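Local coordinates for ferric iron-binding periplasmic protein (Pseudomonas aeruginosa PAO1, PDB 6IVY), which binds ferric iron in the periplasm and probably hands it to an ABC transporter for uptake into the cell, at residues V104-P109 against A190-Y195; G131-V136 against T163-F168; T58-P63 against S139-E144; G97-T102 against E251-I256. All blocks are in the same frame, centred on the assembly; numbering follows the deposited sequence.

In the fold
Contacts 1 and 3 both hold the ferric iron and the phosphate; contact 4 is joined to them through Arg101 of its strand, and contact 2 lies farther off, the Phe135 side chain about 14 Å from the iron. Tyr195 of contact 1 and Glu59 of contact 3 both bind the metal, although the centres of these contacts are about 17 Å apart. Contact 4 shares strand 96-107 with contact 1, and its Arg101 forms a salt bridge from NH1 to Glu60 OE1 of contact 3 (2.7 Å). Contact 2 adjoins contact 1 where Leu191 N meets Gly134 O at 2.9 Å, and meets contact 3 through Phe142, which packs on Phe135 and Leu165. Contacts 2 and 4 do not touch.

Contact 1 (V104-P109 against A190-Y195); sequences VLAYNP and ALINNY. With FE (Fe (III) ion), chain D; PO4 (phosphate ion), chain C.
Val104 and Ile192 exchange two backbone hydrogen bonds, and Ala106 and Ala190 exchange two more. The shortest is Ala190 N to Ala106 O, at 2.8 Å; the Ala106 N bond to Ala190 O is the most bent at the hydrogen (132°). Between these pairs Leu105 faces Leu191 as a non-hydrogen-bonded pair, CA to CA 4.8 Å. Here Leu191 CA also makes a C-H...O contact with Val104 O.

Strands 96-107 and 189-193 are antiparallel neighbours in the mixed sheet of this periplasmic binding protein, and the second leads directly into the iron site.

Apolar contacts line both faces. On one, Leu105 CD1 meets Leu191 CD2 at 3.8 Å. On the other, Ile192 reaches Val104 CG2 through CG1 (3.7 Å) and Ala106 CB through CD1. Val104 CG1, anti to the carbonyl carbon (chi1 -67°), comes to 3.7 Å from Asn194 CB.

At and just beyond the end of strand 189-193 the side chains turn polar. Asn193 ND2 donates to phosphate O4 at 3.2 Å, while its OD1 accepts from Arg103. Tyr195 OH binds the iron at 1.8 Å, the metal lying at the ring edge and in its plane; His11, Glu59 and Tyr196 are the other protein ligands.

Contact 2 (G131-V136 against T163-F168); sequences GRFGFV and TGLKAF
The Phe135 ring carries Leu165 CD1 over one face, and the Phe133 ring takes Leu165 CD2 at its edge. The first is a CH-pi contact: CD1 lies 4.2 Å from the Phe135 ring centroid, 18° off the ring normal and shifted toward the rim. In the second, CD2 approaches Phe133 CZ to 3.5 Å, close to the ring plane, and the two side chains cross at about a right angle. One forked leucine thus engages two aromatic rings, a different methyl on each. Leu165 CG stands anti to its carbonyl carbon (chi1 -71°), which sends the fork toward the strand. Phe135 CE1 also reaches the Leu165 backbone O, at 3.5 Å. The Phe168 ring has Ala167 CB over the centre of one face, a neighbour from its own helix.

Phe168 joins the strand segment through its backbone. Gly131 N donates to Phe168 O at 3.1 Å, a nearly straight bond (160°) lying in the carbonyl plane. Water 2 donates to the same oxygen at 2.8 Å and accepts from Phe133 N at 3.0 Å, bridging the helix end to the strand.

Helix 155-168 packs here across strand 133-135, whose backbone pairs with strands 170-171 and 189-193. Phe142 of helix 140-153 meets the Phe135 ring as well. The chemistry is divided: one leucine against two phenylalanine rings joins helix to strand in the buried part, while at the more exposed end Phe168 O is held by one direct bond to the loop residue Gly131 and one through water 2 to Phe133 N at the start of the strand.

Contact 3 (T58-P63 against S139-E144); sequences TEESPP and SGAFLE. With FE (Fe (III) ion), chain D; PO4 (phosphate ion), chain C.
Glu60 of 58-63 meets Ala141 and Glu144 of the helix beside the bound phosphate. At the head of that helix, Ser139 OG has a very short hydrogen bond to phosphate O4, 2.4 Å, and also accepts from Phe142 N as the N-cap of helix 140-153; chi1 of 152° swings OG away from its own backbone N. Gly140 comes next, its backbone packed against Glu60 CG. Ala141 N then donates to the same O4 at 3.0 Å, so two groups of the helix start grip one phosphate oxygen, and Ala141 CB rests 3.5 Å from Glu60 OE1.

Glu144, a turn later, extends toward 58-63. Its OE2 sits 2.4 Å from Glu60 OE2, with the carboxylate planes 78° apart, a spacing that suggests one acid holds a proton. Glu60 is bent at chi2 (-74°), which brings its carboxylate between Glu144 and the phosphate; OE1 forms a salt bridge with Arg101 and lies 2.7 Å from phosphate O1. Glu144 OE1 touches Pro62 CD at 3.3 Å and is linked to Ser61 OG by water 3, which donates to both.

Glu59 OE1 binds the iron at 2.1 Å, and its OE2 accepts from water 1, another iron ligand. A capped helix N-terminus holding an anion that itself coordinates the metal is characteristic of the ferric-binding-protein site, completed here by His11, Tyr195 and Tyr196.

Contact 4 (G97-T102 against E251-I256); sequences GITART and EGQKAI
The bend of Gln253 at chi2 (-90°) turns its amide back to the strand, where NE2 reaches Ile98 O. On the strand, Ile98 CG2 is anti to the backbone N while CG1 is anti to the carbonyl carbon; CG2 is the branch that meets the helix. Ile256 likewise holds CG2 anti to its backbone N, and from there this methyl faces Thr99 while CD1 extends to Ile98.

The Gln253 NE2 bond to Ile98 O is 2.9 Å long and nearly straight at the hydrogen (164°). The acceptor lies in the amide plane of Gln253, whereas the donor is tilted well out of the carbonyl plane of Ile98. Further bonds fix the rotation of the amide: NE2 also donates to Met247 O, and OE1 accepts from Arg266 N.

Ile98 and Thr99 together face Ser226 on strand 223-230, a classic beta bulge in strand 96-107. Helix 250-257 packs on the strand at this bulge, the axes of the two short segments 9.5 Å apart and inclined at 36°.

Beside the amide lie the apolar contacts. Ile98 CG2 touches both Gln253 NE2, at 3.5 Å, and Ile256 CD1, at 3.6 Å; the two isoleucine side chains cross at about a right angle. Thr99 offers its methyl, CG2, to Ile256 CG2 at 3.9 Å, and its OG1 is hydrogen-bonded to Glu262 OE1. Helix 12-26 adds Thr14 and Ile18 against Ile256, while Met247 and Leu248 of helix 237-248 pack on Ile98.

Contact 1 (V104-P109 against A190-Y195)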
# COMPACT_ATOMS: atom_id res chain seq x y z
N VAL A 104 -6.49 8.54 -1.98
CA VAL A 104 -6.88 9.75 -2.71
C VAL A 104 -8.24 9.53 -3.36
O VAL A 104 -8.69 8.40 -3.57
CB VAL A 104 -5.86 10.15 -3.79
CG1 VAL A 104 -4.55 10.59 -3.15
CG2 VAL A 104 -5.64 9.01 -4.76
N LEU A 105 -8.88 10.64 -3.72
CA LEU A 105 -10.04 10.63 -4.61
C LEU A 105 -9.60 11.26 -5.92
O LEU A 105 -9.52 12.49 -6.04
CB LEU A 105 -11.22 11.37 -3.99
CG LEU A 105 -12.52 11.41 -4.81
CD1 LEU A 105 -13.19 10.03 -4.94
CD2 LEU A 105 -13.49 12.43 -4.20
N ALA A 106 -9.26 10.43 -6.91
CA ALA A 106 -8.98 10.93 -8.25
C ALA A 106 -10.28 11.38 -8.90
O ALA A 106 -11.31 10.73 -8.73
CB ALA A 106 -8.32 9.86 -9.12
N TYR A 107 -10.22 12.48 -9.66
CA TYR A 107 -11.44 12.99 -10.29
C TYR A 107 -11.09 13.69 -11.59
O TYR A 107 -9.95 14.11 -11.82
CB TYR A 107 -12.20 13.95 -9.38
CG TYR A 107 -11.48 15.25 -9.12
CD1 TYR A 107 -10.34 15.30 -8.34
CD2 TYR A 107 -11.95 16.44 -9.67
CE1 TYR A 107 -9.67 16.50 -8.10
CE2 TYR A 107 -11.30 17.64 -9.44
CZ TYR A 107 -10.17 17.67 -8.65
OH TYR A 107 -9.52 18.87 -8.43
N ASN A 108 -12.12 13.80 -12.44
CA ASN A 108 -12.01 14.48 -13.72
C ASN A 108 -12.63 15.86 -13.60
O ASN A 108 -13.87 15.97 -13.51
CB ASN A 108 -12.69 13.67 -14.81
CG ASN A 108 -12.31 14.14 -16.19
OD1 ASN A 108 -12.39 15.33 -16.48
ND2 ASN A 108 -11.85 13.23 -17.03
N PRO A 109 -11.84 16.93 -13.60
CA PRO A 109 -12.43 18.27 -13.41
C PRO A 109 -13.36 18.69 -14.54
O PRO A 109 -14.18 19.60 -14.35
CB PRO A 109 -11.20 19.19 -13.33
CG PRO A 109 -10.08 18.43 -13.89
CD PRO A 109 -10.38 16.97 -13.67
N ALA A 190 -12.71 8.26 -8.56
CA ALA A 190 -12.42 6.93 -8.05
C ALA A 190 -11.52 7.02 -6.82
O ALA A 190 -10.70 7.93 -6.70
CB ALA A 190 -11.75 6.04 -9.12
N LEU A 191 -11.70 6.06 -5.92
CA LEU A 191 -10.85 5.93 -4.75
C LEU A 191 -9.68 5.02 -5.09
O LEU A 191 -9.88 3.84 -5.35
CB LEU A 191 -11.65 5.35 -3.58
CG LEU A 191 -12.81 6.19 -3.05
CD1 LEU A 191 -13.71 5.35 -2.16
CD2 LEU A 191 -12.29 7.43 -2.33
N ILE A 192 -8.46 5.57 -5.08
CA ILE A 192 -7.26 4.78 -5.39
C ILE A 192 -6.14 5.21 -4.45
O ILE A 192 -6.37 5.96 -3.50
CB ILE A 192 -6.85 4.94 -6.87
CG1 ILE A 192 -6.57 6.40 -7.20
CG2 ILE A 192 -7.94 4.38 -7.82
CD1 ILE A 192 -5.98 6.63 -8.62
N ASN A 193 -4.91 4.74 -4.69
CA ASN A 193 -3.75 5.28 -3.99
C ASN A 193 -3.11 6.39 -4.81
O ASN A 193 -3.32 6.50 -6.02
CB ASN A 193 -2.72 4.18 -3.69
CG ASN A 193 -3.29 3.06 -2.85
OD1 ASN A 193 -4.17 3.30 -2.00
ND2 ASN A 193 -2.84 1.83 -3.11
N ASN A 194 -2.31 7.22 -4.13
CA ASN A 194 -1.83 8.45 -4.75
C ASN A 194 -0.90 8.19 -5.93
O ASN A 194 -0.90 8.94 -6.92
CB ASN A 194 -1.10 9.29 -3.70
CG ASN A 194 0.18 8.63 -3.25
OD1 ASN A 194 0.14 7.54 -2.69
ND2 ASN A 194 1.32 9.27 -3.51
N TYR A 195 -0.09 7.13 -5.86
CA TYR A 195 1.02 6.99 -6.79
C TYR A 195 0.55 6.64 -8.20
O TYR A 195 1.29 6.86 -9.16
CB TYR A 195 2.02 5.95 -6.28
CG TYR A 195 1.42 4.59 -5.94
CD1 TYR A 195 1.30 3.60 -6.92
CD2 TYR A 195 0.97 4.30 -4.64
CE1 TYR A 195 0.75 2.35 -6.62
CE2 TYR A 195 0.43 3.06 -4.33
CZ TYR A 195 0.30 2.10 -5.34
OH TYR A 195 -0.25 0.89 -5.05
FE FE D . -0.91 -0.69 -5.65
P PO4 C . -3.18 -1.86 -3.52
O1 PO4 C . -2.43 -2.55 -2.37
O2 PO4 C . -2.25 -0.96 -4.28
O3 PO4 C . -3.68 -2.93 -4.46
O4 PO4 C . -4.32 -1.03 -2.97
O HOH W 1 -1.65 -2.71 -6.20

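Contact 2 (G131-V136 against T163-F168)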
# COMPACT_ATOMS: atom_id res chain seq x y z
N GLY A 131 -23.39 5.86 -9.45
CA GLY A 131 -22.87 5.93 -10.80
C GLY A 131 -21.72 6.90 -11.01
O GLY A 131 -21.19 6.97 -12.13
N ARG A 132 -21.30 7.64 -9.99
CA ARG A 132 -20.31 8.69 -10.17
C ARG A 132 -18.90 8.34 -9.69
O ARG A 132 -17.98 9.14 -9.90
CB ARG A 132 -20.77 9.97 -9.48
CG ARG A 132 -22.05 10.56 -10.10
CD ARG A 132 -22.27 12.00 -9.65
NE ARG A 132 -21.43 12.93 -10.41
CZ ARG A 132 -21.38 14.24 -10.22
NH1 ARG A 132 -22.14 14.83 -9.29
NH2 ARG A 132 -20.57 14.98 -10.95
N PHE A 133 -18.68 7.18 -9.06
CA PHE A 133 -17.35 6.90 -8.52
C PHE A 133 -17.01 5.43 -8.64
O PHE A 133 -17.88 4.56 -8.63
CB PHE A 133 -17.21 7.37 -7.06
CG PHE A 133 -17.95 6.52 -6.04
CD1 PHE A 133 -19.32 6.62 -5.90
CD2 PHE A 133 -17.25 5.67 -5.19
CE1 PHE A 133 -19.99 5.85 -4.96
CE2 PHE A 133 -17.92 4.91 -4.24
CZ PHE A 133 -19.29 5.00 -4.12
N GLY A 134 -15.71 5.17 -8.78
CA GLY A 134 -15.18 3.82 -8.82
C GLY A 134 -14.42 3.50 -7.54
O GLY A 134 -13.89 4.40 -6.87
N PHE A 135 -14.40 2.22 -7.18
CA PHE A 135 -13.56 1.75 -6.10
C PHE A 135 -13.13 0.33 -6.44
O PHE A 135 -13.66 -0.30 -7.36
CB PHE A 135 -14.25 1.81 -4.73
CG PHE A 135 -15.41 0.83 -4.58
CD1 PHE A 135 -16.59 1.00 -5.31
CD2 PHE A 135 -15.32 -0.24 -3.68
CE1 PHE A 135 -17.65 0.10 -5.17
CE2 PHE A 135 -16.38 -1.14 -3.54
CZ PHE A 135 -17.54 -0.97 -4.27
N VAL A 136 -12.17 -0.16 -5.66
CA VAL A 136 -11.48 -1.42 -5.94
C VAL A 136 -11.61 -2.35 -4.74
O VAL A 136 -10.73 -2.32 -3.86
CB VAL A 136 -10.00 -1.17 -6.27
CG1 VAL A 136 -9.38 -2.46 -6.76
CG2 VAL A 136 -9.88 -0.07 -7.34
N THR A 163 -22.26 -1.03 2.60
CA THR A 163 -23.50 -1.32 1.89
C THR A 163 -23.78 -0.25 0.84
O THR A 163 -24.14 -0.56 -0.31
CB THR A 163 -24.65 -1.43 2.89
OG1 THR A 163 -24.43 -2.56 3.75
CG2 THR A 163 -26.01 -1.61 2.18
N GLY A 164 -23.57 1.03 1.19
CA GLY A 164 -23.77 2.10 0.22
C GLY A 164 -22.82 2.01 -0.96
O GLY A 164 -23.21 2.26 -2.10
N LEU A 165 -21.55 1.67 -0.70
CA LEU A 165 -20.59 1.50 -1.80
C LEU A 165 -21.02 0.38 -2.74
O LEU A 165 -20.92 0.52 -3.96
CB LEU A 165 -19.19 1.21 -1.26
CG LEU A 165 -18.38 2.31 -0.56
CD1 LEU A 165 -16.89 2.08 -0.80
CD2 LEU A 165 -18.81 3.70 -0.96
N LYS A 166 -21.46 -0.75 -2.18
CA LYS A 166 -21.96 -1.84 -3.01
C LYS A 166 -23.17 -1.42 -3.82
O LYS A 166 -23.34 -1.86 -4.96
CB LYS A 166 -22.33 -3.04 -2.14
CG LYS A 166 -23.19 -4.07 -2.85
CD LYS A 166 -22.69 -5.46 -2.61
CE LYS A 166 -23.40 -6.46 -3.50
NZ LYS A 166 -24.31 -7.29 -2.65
N ALA A 167 -24.02 -0.56 -3.26
CA ALA A 167 -25.23 -0.18 -3.98
C ALA A 167 -24.96 0.85 -5.06
O ALA A 167 -25.62 0.83 -6.11
CB ALA A 167 -26.27 0.36 -3.01
N PHE A 168 -23.98 1.73 -4.84
CA PHE A 168 -23.84 2.93 -5.65
C PHE A 168 -22.48 3.09 -6.33
O PHE A 168 -22.38 3.87 -7.28
CB PHE A 168 -24.12 4.17 -4.80
CG PHE A 168 -25.45 4.13 -4.10
CD1 PHE A 168 -26.58 3.71 -4.78
CD2 PHE A 168 -25.57 4.51 -2.77
CE1 PHE A 168 -27.82 3.66 -4.14
CE2 PHE A 168 -26.81 4.47 -2.12
CZ PHE A 168 -27.94 4.05 -2.81
O HOH W 2 -20.49 4.81 -9.17

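Contact 3 (T58-P63 against S139-E144)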
# COMPACT_ATOMS: atom_id res chain seq x y z
N THR A 58 5.89 -6.15 0.46
CA THR A 58 4.46 -6.00 0.25
C THR A 58 4.09 -4.54 0.03
O THR A 58 4.81 -3.63 0.42
CB THR A 58 3.65 -6.54 1.44
OG1 THR A 58 3.97 -5.81 2.63
CG2 THR A 58 3.93 -8.04 1.67
N GLU A 59 2.94 -4.34 -0.61
CA GLU A 59 2.39 -3.00 -0.75
C GLU A 59 1.77 -2.49 0.54
O GLU A 59 1.71 -1.27 0.76
CB GLU A 59 1.32 -2.99 -1.85
CG GLU A 59 1.86 -3.24 -3.25
CD GLU A 59 0.85 -2.91 -4.31
OE1 GLU A 59 0.48 -1.72 -4.41
OE2 GLU A 59 0.41 -3.83 -5.03
N GLU A 60 1.31 -3.38 1.41
CA GLU A 60 0.53 -2.99 2.58
C GLU A 60 0.96 -3.84 3.77
O GLU A 60 1.54 -4.92 3.60
CB GLU A 60 -0.98 -3.18 2.34
CG GLU A 60 -1.42 -2.86 0.92
CD GLU A 60 -1.44 -1.36 0.66
OE1 GLU A 60 -1.45 -0.93 -0.51
OE2 GLU A 60 -1.45 -0.58 1.64
N SER A 61 0.63 -3.37 4.99
CA SER A 61 1.18 -4.01 6.19
C SER A 61 0.42 -5.21 6.77
O SER A 61 1.05 -6.03 7.45
CB SER A 61 1.37 -2.96 7.30
OG SER A 61 0.19 -2.20 7.50
N PRO A 62 -0.91 -5.35 6.58
CA PRO A 62 -1.63 -6.50 7.20
C PRO A 62 -0.96 -7.85 6.94
O PRO A 62 -0.79 -8.65 7.88
CB PRO A 62 -3.02 -6.41 6.55
CG PRO A 62 -3.24 -4.90 6.48
CD PRO A 62 -1.88 -4.37 6.05
N PRO A 63 -0.53 -8.17 5.71
CA PRO A 63 0.14 -9.47 5.52
C PRO A 63 1.41 -9.63 6.34
O PRO A 63 1.71 -10.75 6.77
CB PRO A 63 0.45 -9.50 4.01
CG PRO A 63 -0.39 -8.46 3.41
CD PRO A 63 -0.59 -7.41 4.44
N SER A 139 -8.65 -4.55 -3.52
CA SER A 139 -7.39 -3.86 -3.30
C SER A 139 -6.96 -3.98 -1.85
O SER A 139 -7.77 -3.88 -0.93
CB SER A 139 -7.53 -2.38 -3.68
OG SER A 139 -6.65 -1.58 -2.93
N GLY A 140 -5.65 -4.18 -1.67
CA GLY A 140 -5.11 -4.28 -0.33
C GLY A 140 -5.28 -2.99 0.46
O GLY A 140 -5.55 -3.03 1.66
N ALA A 141 -5.11 -1.84 -0.20
CA ALA A 141 -5.30 -0.59 0.54
C ALA A 141 -6.78 -0.29 0.76
O ALA A 141 -7.14 0.37 1.75
CB ALA A 141 -4.62 0.58 -0.16
N PHE A 142 -7.66 -0.78 -0.13
CA PHE A 142 -9.09 -0.64 0.14
C PHE A 142 -9.49 -1.41 1.39
O PHE A 142 -10.31 -0.94 2.19
CB PHE A 142 -9.93 -1.12 -1.04
CG PHE A 142 -11.41 -0.91 -0.82
CD1 PHE A 142 -11.96 0.36 -0.92
CD2 PHE A 142 -12.24 -1.97 -0.44
CE1 PHE A 142 -13.33 0.58 -0.68
CE2 PHE A 142 -13.60 -1.76 -0.21
CZ PHE A 142 -14.14 -0.48 -0.32
N LEU A 143 -8.94 -2.62 1.56
CA LEU A 143 -9.20 -3.40 2.76
C LEU A 143 -8.74 -2.66 4.02
O LEU A 143 -9.43 -2.70 5.05
CB LEU A 143 -8.50 -4.76 2.66
CG LEU A 143 -8.55 -5.61 3.93
CD1 LEU A 143 -9.97 -6.13 4.20
CD2 LEU A 143 -7.53 -6.76 3.89
N GLU A 144 -7.56 -2.03 3.97
CA GLU A 144 -7.11 -1.18 5.07
C GLU A 144 -8.06 -0.00 5.26
O GLU A 144 -8.28 0.44 6.39
CB GLU A 144 -5.69 -0.68 4.81
CG GLU A 144 -4.61 -1.75 4.97
CD GLU A 144 -3.30 -1.35 4.37
OE1 GLU A 144 -2.30 -1.26 5.11
OE2 GLU A 144 -3.27 -1.12 3.14
FE FE D . -0.91 -0.69 -5.65
P PO4 C . -3.18 -1.86 -3.52
O1 PO4 C . -2.43 -2.55 -2.37
O2 PO4 C . -2.25 -0.96 -4.28
O3 PO4 C . -3.68 -2.93 -4.46
O4 PO4 C . -4.32 -1.03 -2.97
O HOH W 1 -1.65 -2.71 -6.20
O HOH W 3 -0.45 0.37 6.61

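Contact 4 (G97-T102 against E251-I256)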
# COMPACT_ATOMS: atom_id res chain seq x y z
N GLY A 97 8.71 -0.91 7.65
CA GLY A 97 8.13 -0.12 6.57
C GLY A 97 9.21 0.42 5.64
O GLY A 97 10.28 0.84 6.08
N ILE A 98 8.91 0.44 4.35
CA ILE A 98 9.85 0.85 3.31
C ILE A 98 9.42 2.16 2.65
O ILE A 98 10.23 3.08 2.51
CB ILE A 98 10.04 -0.27 2.26
CG1 ILE A 98 10.47 -1.59 2.91
CG2 ILE A 98 11.06 0.16 1.23
CD1 ILE A 98 11.87 -1.55 3.54
N THR A 99 8.17 2.24 2.21
CA THR A 99 7.56 3.50 1.79
C THR A 99 6.13 3.54 2.32
O THR A 99 5.56 2.51 2.68
CB THR A 99 7.55 3.66 0.26
OG1 THR A 99 6.76 2.61 -0.34
CG2 THR A 99 8.95 3.60 -0.30
N ALA A 100 5.56 4.74 2.37
CA ALA A 100 4.14 4.92 2.62
C ALA A 100 3.44 5.40 1.35
O ALA A 100 4.02 6.11 0.53
CB ALA A 100 3.88 5.91 3.77
N ARG A 101 2.19 4.97 1.19
CA ARG A 101 1.27 5.47 0.16
C ARG A 101 0.05 6.05 0.87
O ARG A 101 -0.14 5.85 2.07
CB ARG A 101 0.87 4.36 -0.83
CG ARG A 101 0.33 3.08 -0.16
CD ARG A 101 1.43 2.03 0.08
NE ARG A 101 2.11 1.62 -1.16
CZ ARG A 101 1.55 0.87 -2.11
NH1 ARG A 101 0.30 0.43 -1.97
NH2 ARG A 101 2.23 0.56 -3.21
N THR A 102 -0.78 6.79 0.16
CA THR A 102 -1.93 7.39 0.83
C THR A 102 -3.16 7.36 -0.06
O THR A 102 -3.07 7.32 -1.30
CB THR A 102 -1.62 8.83 1.28
OG1 THR A 102 -2.67 9.28 2.14
CG2 THR A 102 -1.52 9.78 0.05
N GLU A 251 20.29 5.15 -1.33
CA GLU A 251 20.25 4.71 -2.72
C GLU A 251 19.08 3.75 -2.98
O GLU A 251 18.44 3.81 -4.03
CB GLU A 251 21.57 4.05 -3.10
CG GLU A 251 21.59 3.56 -4.54
CD GLU A 251 22.82 2.73 -4.87
OE1 GLU A 251 22.69 1.78 -5.68
OE2 GLU A 251 23.90 3.02 -4.30
N GLY A 252 18.81 2.84 -2.03
CA GLY A 252 17.69 1.93 -2.20
C GLY A 252 16.36 2.65 -2.23
O GLY A 252 15.51 2.37 -3.08
N GLN A 253 16.14 3.58 -1.29
CA GLN A 253 14.91 4.36 -1.28
C GLN A 253 14.72 5.13 -2.58
O GLN A 253 13.61 5.17 -3.13
CB GLN A 253 14.90 5.32 -0.09
CG GLN A 253 14.86 4.60 1.27
CD GLN A 253 13.43 4.36 1.75
OE1 GLN A 253 12.80 5.27 2.29
NE2 GLN A 253 12.93 3.15 1.55
N LYS A 254 15.79 5.72 -3.10
CA LYS A 254 15.67 6.46 -4.35
C LYS A 254 15.31 5.53 -5.50
O LYS A 254 14.48 5.88 -6.35
CB LYS A 254 16.96 7.23 -4.63
CG LYS A 254 17.04 8.55 -3.88
CD LYS A 254 18.12 9.45 -4.43
CE LYS A 254 17.70 10.12 -5.75
NZ LYS A 254 17.31 11.56 -5.55
N ALA A 255 15.91 4.34 -5.53
CA ALA A 255 15.61 3.37 -6.58
C ALA A 255 14.14 2.96 -6.53
O ALA A 255 13.48 2.86 -7.57
CB ALA A 255 16.51 2.14 -6.44
N ILE A 256 13.61 2.73 -5.32
CA ILE A 256 12.18 2.45 -5.21
C ILE A 256 11.37 3.66 -5.67
O ILE A 256 10.40 3.52 -6.43
CB ILE A 256 11.81 2.05 -3.76
CG1 ILE A 256 12.42 0.69 -3.40
CG2 ILE A 256 10.29 2.03 -3.61
CD1 ILE A 256 12.74 0.55 -1.90